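PDB 2EKD: KaiC-like domain-containing protein from Pyrococcus horikoshii, which is of unknown function, but belongs to a Pyrococcus family of the P-loop NTPase clan and may be distantly related to KaiC-type ATPases. Local coordinates for residues E29-N37 against R58-L69. Sequence-based numbering, arbitrary orientation.
Sequences ELLLYYIVN and RLKVAGFDVAPL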
loop_
_atom_site.group_PDB
_atom_site.type_symbol
_atom_site.label_atom_id
_atom_site.label_comp_id
_atom_site.label_asym_id
_atom_site.label_seq_id
_atom_site.Cartn_x
_atom_site.Cartn_y
_atom_site.Cartn_z
ATOM N N GLU F 29 -5.213 30.286 -6.876
ATOM C CA GLU F 29 -4.907 31.462 -7.677
ATOM C C GLU F 29 -5.503 32.732 -7.039
ATOM O O GLU F 29 -4.930 33.823 -7.168
ATOM C CB GLU F 29 -5.449 31.294 -9.102
ATOM C CG GLU F 29 -6.949 31.064 -9.170
ATOM C CD GLU F 29 -7.319 29.596 -9.339
ATOM O OE1 GLU F 29 -6.542 28.716 -8.907
ATOM O OE2 GLU F 29 -8.402 29.322 -9.896
ATOM N N LEU F 30 -6.639 32.588 -6.353
ATOM C CA LEU F 30 -7.290 33.729 -5.703
ATOM C C LEU F 30 -6.386 34.344 -4.634
ATOM O O LEU F 30 -6.335 35.566 -4.485
ATOM C CB LEU F 30 -8.620 33.321 -5.053
ATOM C CG LEU F 30 -9.754 32.772 -5.922
ATOM C CD1 LEU F 30 -11.022 32.642 -5.076
ATOM C CD2 LEU F 30 -10.008 33.705 -7.096
ATOM N N LEU F 31 -5.679 33.494 -3.894
ATOM C CA LEU F 31 -4.779 33.967 -2.845
ATOM C C LEU F 31 -3.566 34.626 -3.483
ATOM O O LEU F 31 -3.011 35.588 -2.945
ATOM C CB LEU F 31 -4.315 32.810 -1.956
ATOM C CG LEU F 31 -3.380 33.248 -0.822
ATOM C CD1 LEU F 31 -4.113 34.238 0.096
ATOM C CD2 LEU F 31 -2.908 32.028 -0.030
ATOM N N LEU F 32 -3.154 34.094 -4.630
ATOM C CA LEU F 32 -2.020 34.651 -5.347
ATOM C C LEU F 32 -2.389 36.045 -5.834
ATOM O O LEU F 32 -1.611 36.984 -5.695
ATOM C CB LEU F 32 -1.658 33.798 -6.563
ATOM C CG LEU F 32 -0.602 34.521 -7.412
ATOM C CD1 LEU F 32 0.732 34.512 -6.653
ATOM C CD2 LEU F 32 -0.468 33.862 -8.774
ATOM N N TYR F 33 -3.573 36.169 -6.426
ATOM C CA TYR F 33 -4.027 37.454 -6.934
ATOM C C TYR F 33 -4.040 38.458 -5.789
ATOM O O TYR F 33 -3.614 39.594 -5.945
ATOM C CB TYR F 33 -5.440 37.346 -7.513
ATOM C CG TYR F 33 -5.894 38.622 -8.183
ATOM C CD1 TYR F 33 -5.425 38.967 -9.450
ATOM C CD2 TYR F 33 -6.755 39.509 -7.533
ATOM C CE1 TYR F 33 -5.796 40.158 -10.056
ATOM C CE2 TYR F 33 -7.133 40.714 -8.132
ATOM C CZ TYR F 33 -6.649 41.030 -9.394
ATOM O OH TYR F 33 -7.008 42.213 -10.000
ATOM N N TYR F 34 -4.542 38.018 -4.642
ATOM C CA TYR F 34 -4.622 38.854 -3.453
ATOM C C TYR F 34 -3.245 39.368 -3.043
ATOM O O TYR F 34 -3.082 40.544 -2.699
ATOM C CB TYR F 34 -5.260 38.051 -2.318
ATOM C CG TYR F 34 -5.207 38.710 -0.960
ATOM C CD1 TYR F 34 -6.243 39.548 -0.525
ATOM C CD2 TYR F 34 -4.139 38.474 -0.093
ATOM C CE1 TYR F 34 -6.219 40.129 0.744
ATOM C CE2 TYR F 34 -4.104 39.049 1.181
ATOM C CZ TYR F 34 -5.145 39.872 1.593
ATOM O OH TYR F 34 -5.125 40.416 2.856
ATOM N N ILE F 35 -2.250 38.493 -3.096
ATOM C CA ILE F 35 -0.890 38.871 -2.732
ATOM C C ILE F 35 -0.249 39.845 -3.735
ATOM O O ILE F 35 0.466 40.766 -3.338
ATOM C CB ILE F 35 0.005 37.612 -2.582
ATOM C CG1 ILE F 35 -0.386 36.850 -1.308
ATOM C CG2 ILE F 35 1.482 38.007 -2.542
ATOM C CD1 ILE F 35 0.421 35.567 -1.071
ATOM N N VAL F 36 -0.506 39.650 -5.027
ATOM C CA VAL F 36 0.085 40.513 -6.056
ATOM C C VAL F 36 -0.638 41.872 -6.170
ATOM O O VAL F 36 -0.028 42.936 -6.113
ATOM C CB VAL F 36 0.040 39.815 -7.426
ATOM C CG1 VAL F 36 0.509 40.781 -8.509
ATOM C CG2 VAL F 36 0.961 38.610 -7.424
ATOM N N ASN F 37 -1.977 41.801 -6.416
ATOM C CA ASN F 37 -2.764 43.033 -6.530
ATOM C C ASN F 37 -2.490 43.945 -5.329
ATOM O O ASN F 37 -2.082 45.102 -5.457
ATOM C CB ASN F 37 -4.246 42.630 -6.547
ATOM C CG ASN F 37 -5.124 43.763 -7.051
ATOM O OD1 ASN F 37 -6.320 43.844 -6.740
ATOM N ND2 ASN F 37 -4.532 44.626 -7.901
ATOM N N ARG F 58 -6.467 31.018 -15.314
ATOM C CA ARG F 58 -7.648 30.715 -14.513
ATOM C C ARG F 58 -8.275 31.986 -13.966
ATOM O O ARG F 58 -9.498 32.112 -13.922
ATOM C CB ARG F 58 -7.280 29.774 -13.361
ATOM C CG ARG F 58 -7.885 28.379 -13.485
ATOM C CD ARG F 58 -6.894 27.285 -13.118
ATOM N NE ARG F 58 -6.264 27.491 -11.813
ATOM C CZ ARG F 58 -4.994 27.178 -11.560
ATOM N NH1 ARG F 58 -4.242 26.652 -12.521
ATOM N NH2 ARG F 58 -4.472 27.385 -10.360
ATOM N N LEU F 59 -7.429 32.923 -13.550
ATOM C CA LEU F 59 -7.898 34.195 -13.014
ATOM C C LEU F 59 -8.543 35.006 -14.137
ATOM O O LEU F 59 -9.579 35.642 -13.943
ATOM C CB LEU F 59 -6.726 34.971 -12.409
ATOM C CG LEU F 59 -6.203 34.391 -11.091
ATOM C CD1 LEU F 59 -4.884 35.039 -10.702
ATOM C CD2 LEU F 59 -7.247 34.609 -10.002
ATOM N N LYS F 60 -7.923 34.955 -15.313
ATOM C CA LYS F 60 -8.408 35.676 -16.486
ATOM C C LYS F 60 -9.796 35.200 -16.892
ATOM O O LYS F 60 -10.690 36.014 -17.105
ATOM C CB LYS F 60 -7.429 35.497 -17.646
ATOM C CG LYS F 60 -7.626 36.458 -18.814
ATOM C CD LYS F 60 -6.434 36.361 -19.758
ATOM C CE LYS F 60 -6.462 37.400 -20.867
ATOM N NZ LYS F 60 -7.366 37.008 -21.972
ATOM N N VAL F 61 -9.986 33.887 -16.999
ATOM C CA VAL F 61 -11.299 33.360 -17.370
ATOM C C VAL F 61 -12.310 33.648 -16.260
ATOM O O VAL F 61 -13.515 33.750 -16.518
ATOM C CB VAL F 61 -11.270 31.826 -17.620
ATOM C CG1 VAL F 61 -10.119 31.475 -18.534
ATOM C CG2 VAL F 61 -11.166 31.074 -16.303
ATOM N N ALA F 62 -11.816 33.780 -15.031
ATOM C CA ALA F 62 -12.679 34.059 -13.883
ATOM C C ALA F 62 -13.190 35.498 -13.894
ATOM O O ALA F 62 -14.082 35.846 -13.122
ATOM C CB ALA F 62 -11.929 33.777 -12.569
ATOM N N GLY F 63 -12.614 36.330 -14.762
ATOM C CA GLY F 63 -13.038 37.717 -14.863
ATOM C C GLY F 63 -12.188 38.732 -14.114
ATOM O O GLY F 63 -12.522 39.917 -14.060
ATOM N N PHE F 64 -11.087 38.287 -13.522
ATOM C CA PHE F 64 -10.233 39.214 -12.793
ATOM C C PHE F 64 -9.445 40.111 -13.744
ATOM O O PHE F 64 -9.217 39.767 -14.904
ATOM C CB PHE F 64 -9.242 38.457 -11.902
ATOM C CG PHE F 64 -9.871 37.797 -10.706
ATOM C CD1 PHE F 64 -10.698 36.687 -10.857
ATOM C CD2 PHE F 64 -9.635 38.288 -9.424
ATOM C CE1 PHE F 64 -11.281 36.073 -9.750
ATOM C CE2 PHE F 64 -10.216 37.680 -8.304
ATOM C CZ PHE F 64 -11.041 36.570 -8.470
ATOM N N ASP F 65 -9.050 41.275 -13.251
ATOM C CA ASP F 65 -8.229 42.181 -14.035
ATOM C C ASP F 65 -6.823 41.644 -13.790
ATOM O O ASP F 65 -6.300 41.745 -12.684
ATOM C CB ASP F 65 -8.355 43.611 -13.507
ATOM C CG ASP F 65 -7.277 44.525 -14.045
ATOM O OD1 ASP F 65 -7.093 44.576 -15.280
ATOM O OD2 ASP F 65 -6.612 45.196 -13.226
ATOM N N VAL F 66 -6.221 41.059 -14.820
ATOM C CA VAL F 66 -4.897 40.471 -14.690
ATOM C C VAL F 66 -3.721 41.352 -15.101
ATOM O O VAL F 66 -2.625 40.851 -15.342
ATOM C CB VAL F 66 -4.818 39.139 -15.470
ATOM C CG1 VAL F 66 -5.736 38.116 -14.828
ATOM C CG2 VAL F 66 -5.224 39.359 -16.925
ATOM N N ALA F 67 -3.938 42.660 -15.186
ATOM C CA ALA F 67 -2.845 43.562 -15.536
ATOM C C ALA F 67 -1.795 43.545 -14.410
ATOM O O ALA F 67 -0.588 43.546 -14.672
ATOM C CB ALA F 67 -3.372 44.970 -15.755
ATOM N N PRO F 68 -2.239 43.528 -13.140
ATOM C CA PRO F 68 -1.287 43.504 -12.025
ATOM C C PRO F 68 -0.342 42.296 -12.113
ATOM O O PRO F 68 0.799 42.353 -11.659
ATOM C CB PRO F 68 -2.190 43.418 -10.795
ATOM C CG PRO F 68 -3.427 44.123 -11.230
ATOM C CD PRO F 68 -3.624 43.620 -12.643
ATOM N N LEU F 69 -0.825 41.200 -12.692
ATOM C CA LEU F 69 -0.006 40.003 -12.826
ATOM C C LEU F 69 0.943 40.117 -14.015
ATOM O O LEU F 69 2.000 39.485 -14.038
ATOM C CB LEU F 69 -0.888 38.766 -12.996
ATOM C CG LEU F 69 -1.852 38.410 -11.860
ATOM C CD1 LEU F 69 -2.533 37.091 -12.201
ATOM C CD2 LEU F 69 -1.107 38.288 -10.542
HETATM O O HOH W 1 -10.207 42.086 -10.816
#
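Y33 of helix 29-37 reaches the loop that links helices 51-61 and 67-70, so that neighbouring helices of this P-loop NTPase-like alpha/beta fold are joined beside its central sheet. Among the polar contacts, Y33 OH donates to the backbone D65 O at 2.8 Å, in the carbonyl plane and on a lone pair; a water accepts from D65 N and gives a weak bond to the same hydroxyl. CG of Y33 stands anti to the backbone N (chi1 -174°), which sends the ring across to this loop. The aromatic pair is T-shaped: F64 turns its edge to one face of Y33, centroids 5.0 Å apart and planes at 67°, while N37 CB, from the same helix, lies over the rim of the opposite face. A leucine at Y33 would probably leave D65 O without its hydroxyl donor and F64 without the ring face it packs on. Apolar packing continues along the helix, with L30 CD2 at F64 CZ, L59 CD1 4.0 Å from Y33 CB, and V36 CG1 3.6 Å from L69 CD2. After helix 51-61, G63 takes a positive phi in a Schellman motif, and F64 then turns back toward helix 29-37. The charged pair lies at the start of that helix, where F55 also makes a cation-pi contact with R58. Here R58 NH2 donates to E29 OE1 at 2.9 Å, meeting it from above the carboxylate plane, while R58 NE adds a weak bond to the same oxygen.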